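Local coordinates for bifunctional protein PutA (PDB 5UR2) that probably oxidises proline to glutamate in two steps, with an FAD-dependent proline dehydrogenase and an NAD-dependent L-glutamate gamma-semialdehyde dehydrogenase joined in one chain, at residues Ile217-Leu222 and Phe253-Asn258. Numbering follows the deposited sequence.
Sequences ILKDRL and FTELIN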
ATOM      1  N   ILE B 217      -9.592  50.960 -10.414  1.00 33.23           N
ATOM      2  CA  ILE B 217     -10.208  50.613 -11.693  1.00 31.97           C
ATOM      3  C   ILE B 217     -11.692  50.317 -11.511  1.00 33.70           C
ATOM      4  O   ILE B 217     -12.528  50.781 -12.300  1.00 30.51           O
ATOM      5  CB  ILE B 217      -9.469  49.432 -12.357  1.00 32.15           C
ATOM      6  CG1 ILE B 217      -8.072  49.858 -12.799  1.00 28.94           C
ATOM      7  CG2 ILE B 217     -10.268  48.870 -13.538  1.00 21.75           C
ATOM      8  CD1 ILE B 217      -7.184  48.698 -13.252  1.00 25.69           C
ATOM      9  N   LEU B 218     -12.048  49.550 -10.470  1.00 32.63           N
ATOM     10  CA  LEU B 218     -13.456  49.245 -10.225  1.00 31.66           C
ATOM     11  C   LEU B 218     -14.263  50.524 -10.011  1.00 27.87           C
ATOM     12  O   LEU B 218     -15.338  50.697 -10.594  1.00 32.09           O
ATOM     13  CB  LEU B 218     -13.595  48.297  -9.028  1.00 24.79           C
ATOM     14  CG  LEU B 218     -13.101  46.873  -9.311  1.00 23.99           C
ATOM     15  CD1 LEU B 218     -12.922  46.069  -8.027  1.00 19.27           C
ATOM     16  CD2 LEU B 218     -14.046  46.174 -10.249  1.00 20.03           C
ATOM     17  N   LYS B 219     -13.744  51.443  -9.196  1.00 30.90           N
ATOM     18  CA  LYS B 219     -14.413  52.722  -8.993  1.00 29.21           C
ATOM     19  C   LYS B 219     -14.568  53.481 -10.302  1.00 33.82           C
ATOM     20  O   LYS B 219     -15.624  54.072 -10.557  1.00 31.44           O
ATOM     21  CB  LYS B 219     -13.642  53.569  -7.977  1.00 27.38           C
ATOM     22  CG  LYS B 219     -13.753  53.069  -6.551  1.00 31.67           C
ATOM     23  CD  LYS B 219     -12.627  53.583  -5.650  1.00 36.64           C
ATOM     24  CE  LYS B 219     -12.739  55.076  -5.384  1.00 32.58           C
ATOM     25  NZ  LYS B 219     -11.630  55.538  -4.497  1.00 33.21           N
ATOM     26  N   ASP B 220     -13.523  53.474 -11.145  1.00 26.98           N
ATOM     27  CA  ASP B 220     -13.602  54.185 -12.417  1.00 34.30           C
ATOM     28  C   ASP B 220     -14.690  53.600 -13.308  1.00 34.47           C
ATOM     29  O   ASP B 220     -15.358  54.335 -14.035  1.00 35.49           O
ATOM     30  CB  ASP B 220     -12.257  54.146 -13.162  1.00 36.74           C
ATOM     31  CG  ASP B 220     -11.176  54.975 -12.491  1.00 36.00           C
ATOM     32  OD1 ASP B 220     -11.510  55.766 -11.593  1.00 36.12           O
ATOM     33  OD2 ASP B 220      -9.993  54.854 -12.894  1.00 39.74           O
ATOM     34  N   ARG B 221     -14.880  52.279 -13.272  1.00 31.94           N
ATOM     35  CA  ARG B 221     -15.892  51.683 -14.134  1.00 32.74           C
ATOM     36  C   ARG B 221     -17.292  51.912 -13.590  1.00 32.35           C
ATOM     37  O   ARG B 221     -18.235  52.075 -14.375  1.00 28.76           O
ATOM     38  CB  ARG B 221     -15.625  50.188 -14.306  1.00 34.06           C
ATOM     39  CG  ARG B 221     -14.214  49.848 -14.781  1.00 32.65           C
ATOM     40  CD  ARG B 221     -14.029  50.100 -16.257  1.00 35.57           C
ATOM     41  NE  ARG B 221     -12.643  49.902 -16.699  1.00 38.63           N
ATOM     42  CZ  ARG B 221     -12.128  48.758 -17.143  1.00 29.97           C
ATOM     43  NH1 ARG B 221     -12.865  47.661 -17.202  1.00 25.02           N
ATOM     44  NH2 ARG B 221     -10.859  48.713 -17.534  1.00 31.26           N
ATOM     45  N   LEU B 222     -17.438  51.947 -12.258  1.00 31.63           N
ATOM     46  CA  LEU B 222     -18.733  52.194 -11.624  1.00 31.87           C
ATOM     47  C   LEU B 222     -19.139  53.655 -11.713  1.00 30.99           C
ATOM     48  O   LEU B 222     -20.333  53.965 -11.837  1.00 29.57           O
ATOM     49  CB  LEU B 222     -18.708  51.781 -10.153  1.00 34.18           C
ATOM     50  CG  LEU B 222     -19.507  50.551  -9.746  1.00 38.85           C
ATOM     51  CD1 LEU B 222     -19.599  50.478  -8.221  1.00 37.16           C
ATOM     52  CD2 LEU B 222     -20.879  50.601 -10.372  1.00 38.87           C
ATOM     53  N   PHE B 253     -17.543  50.817  -2.868  1.00 24.09           N
ATOM     54  CA  PHE B 253     -18.819  51.511  -2.717  1.00 25.59           C
ATOM     55  C   PHE B 253     -18.698  52.747  -1.838  1.00 22.29           C
ATOM     56  O   PHE B 253     -19.168  53.833  -2.202  1.00 24.17           O
ATOM     57  CB  PHE B 253     -19.862  50.553  -2.144  1.00 22.16           C
ATOM     58  CG  PHE B 253     -21.181  51.195  -1.879  1.00 24.14           C
ATOM     59  CD1 PHE B 253     -22.078  51.420  -2.919  1.00 22.87           C
ATOM     60  CD2 PHE B 253     -21.548  51.547  -0.581  1.00 24.33           C
ATOM     61  CE1 PHE B 253     -23.319  52.003  -2.669  1.00 28.23           C
ATOM     62  CE2 PHE B 253     -22.773  52.131  -0.332  1.00 23.71           C
ATOM     63  CZ  PHE B 253     -23.661  52.363  -1.375  1.00 26.82           C
ATOM     64  N   THR B 254     -18.116  52.586  -0.655  1.00 21.51           N
ATOM     65  CA  THR B 254     -18.095  53.686   0.299  1.00 23.57           C
ATOM     66  C   THR B 254     -17.203  54.826  -0.186  1.00 24.55           C
ATOM     67  O   THR B 254     -17.552  55.997  -0.023  1.00 25.84           O
ATOM     68  CB  THR B 254     -17.654  53.186   1.681  1.00 24.04           C
ATOM     69  OG1 THR B 254     -16.428  52.444   1.572  1.00 20.00           O
ATOM     70  CG2 THR B 254     -18.731  52.314   2.306  1.00 22.64           C
ATOM     71  N   GLU B 255     -16.050  54.509  -0.782  1.00 22.97           N
ATOM     72  CA  GLU B 255     -15.201  55.576  -1.298  1.00 29.70           C
ATOM     73  C   GLU B 255     -15.885  56.297  -2.451  1.00 29.34           C
ATOM     74  O   GLU B 255     -15.795  57.525  -2.564  1.00 29.16           O
ATOM     75  CB  GLU B 255     -13.841  55.023  -1.731  1.00 30.98           C
ATOM     76  CG  GLU B 255     -12.939  54.517  -0.576  1.00 26.57           C
ATOM     77  CD  GLU B 255     -11.619  53.929  -1.100  1.00 25.26           C
ATOM     78  OE1 GLU B 255     -11.275  54.211  -2.262  1.00 25.37           O
ATOM     79  OE2 GLU B 255     -10.914  53.213  -0.364  1.00 29.96           O
ATOM     80  N   LEU B 256     -16.586  55.546  -3.306  1.00 27.53           N
ATOM     81  CA  LEU B 256     -17.238  56.136  -4.469  1.00 28.23           C
ATOM     82  C   LEU B 256     -18.323  57.133  -4.055  1.00 33.29           C
ATOM     83  O   LEU B 256     -18.342  58.274  -4.537  1.00 32.86           O
ATOM     84  CB  LEU B 256     -17.807  55.031  -5.362  1.00 22.21           C
ATOM     85  CG  LEU B 256     -18.305  55.459  -6.740  1.00 32.57           C
ATOM     86  CD1 LEU B 256     -17.190  56.148  -7.543  1.00 30.98           C
ATOM     87  CD2 LEU B 256     -18.846  54.243  -7.496  1.00 24.18           C
ATOM     88  N   ILE B 257     -19.250  56.717  -3.181  1.00 25.59           N
ATOM     89  CA  ILE B 257     -20.379  57.580  -2.828  1.00 28.24           C
ATOM     90  C   ILE B 257     -20.008  58.664  -1.828  1.00 38.72           C
ATOM     91  O   ILE B 257     -20.859  59.507  -1.508  1.00 42.47           O
ATOM     92  CB  ILE B 257     -21.598  56.818  -2.258  1.00 24.95           C
ATOM     93  CG1 ILE B 257     -21.350  56.341  -0.827  1.00 26.64           C
ATOM     94  CG2 ILE B 257     -21.990  55.610  -3.151  1.00 24.54           C
ATOM     95  CD1 ILE B 257     -22.651  55.914  -0.101  1.00 25.81           C
ATOM     96  N   ASN B 258     -18.777  58.671  -1.319  1.00 36.24           N
ATOM     97  CA  ASN B 258     -18.280  59.778  -0.511  1.00 36.35           C
ATOM     98  C   ASN B 258     -17.523  60.821  -1.324  1.00 39.15           C
ATOM     99  O   ASN B 258     -17.070  61.815  -0.747  1.00 43.34           O
ATOM    100  CB  ASN B 258     -17.386  59.282   0.634  1.00 30.68           C
ATOM    101  CG  ASN B 258     -17.308  60.292   1.785  1.00 37.47           C
ATOM    102  OD1 ASN B 258     -18.317  60.892   2.167  1.00 36.98           O
ATOM    103  ND2 ASN B 258     -16.113  60.481   2.339  1.00 34.65           N
TER
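The carboxylate of E255 is gripped by two lysines of the facing helix: OE1 accepts a hydrogen bond from NZ of K219 at 2.6 Å, and OE2 forms a salt bridge with K215, one turn earlier. The ammonium group of K219 meets OE1 nearly along its C-O axis, and each oxygen is held by a different lysine, which should limit rotation of the carboxylate. Lysine suits this place because its long chain can bridge two helices whose segment axes come no closer than 10.1 Å. A bend at chi3 (69°) carries the end of the K219 chain across E255 at about a right angle. There CE lies 3.8 Å from CB of E255, so aliphatic carbon packs beside the ion pair. E255 itself runs extended beyond CG (chi2 178°), which presents its charge to both lysines.

Next to the ion pair the contact becomes apolar. L256 inserts its forked end between the helices: CD2 packs 3.6 Å from CB of L222, while CD1 reaches the backbone, 4.0 Å from O of K219. Branched leucines fit such a buried seam, which V252 and F226 extend on the same two helices. The segments run broadly in the same direction, but their axes are inclined by 52°, so they diverge from the approach of K219 to L256 rather than running side by side. Helices 211-232 and 246-257 follow barrel strands 194-197 and 235-238, and their pairing, through a salt bridge and packed leucines, joins successive helices in the outer layer of the proline dehydrogenase beta/alpha (TIM-type) barrel.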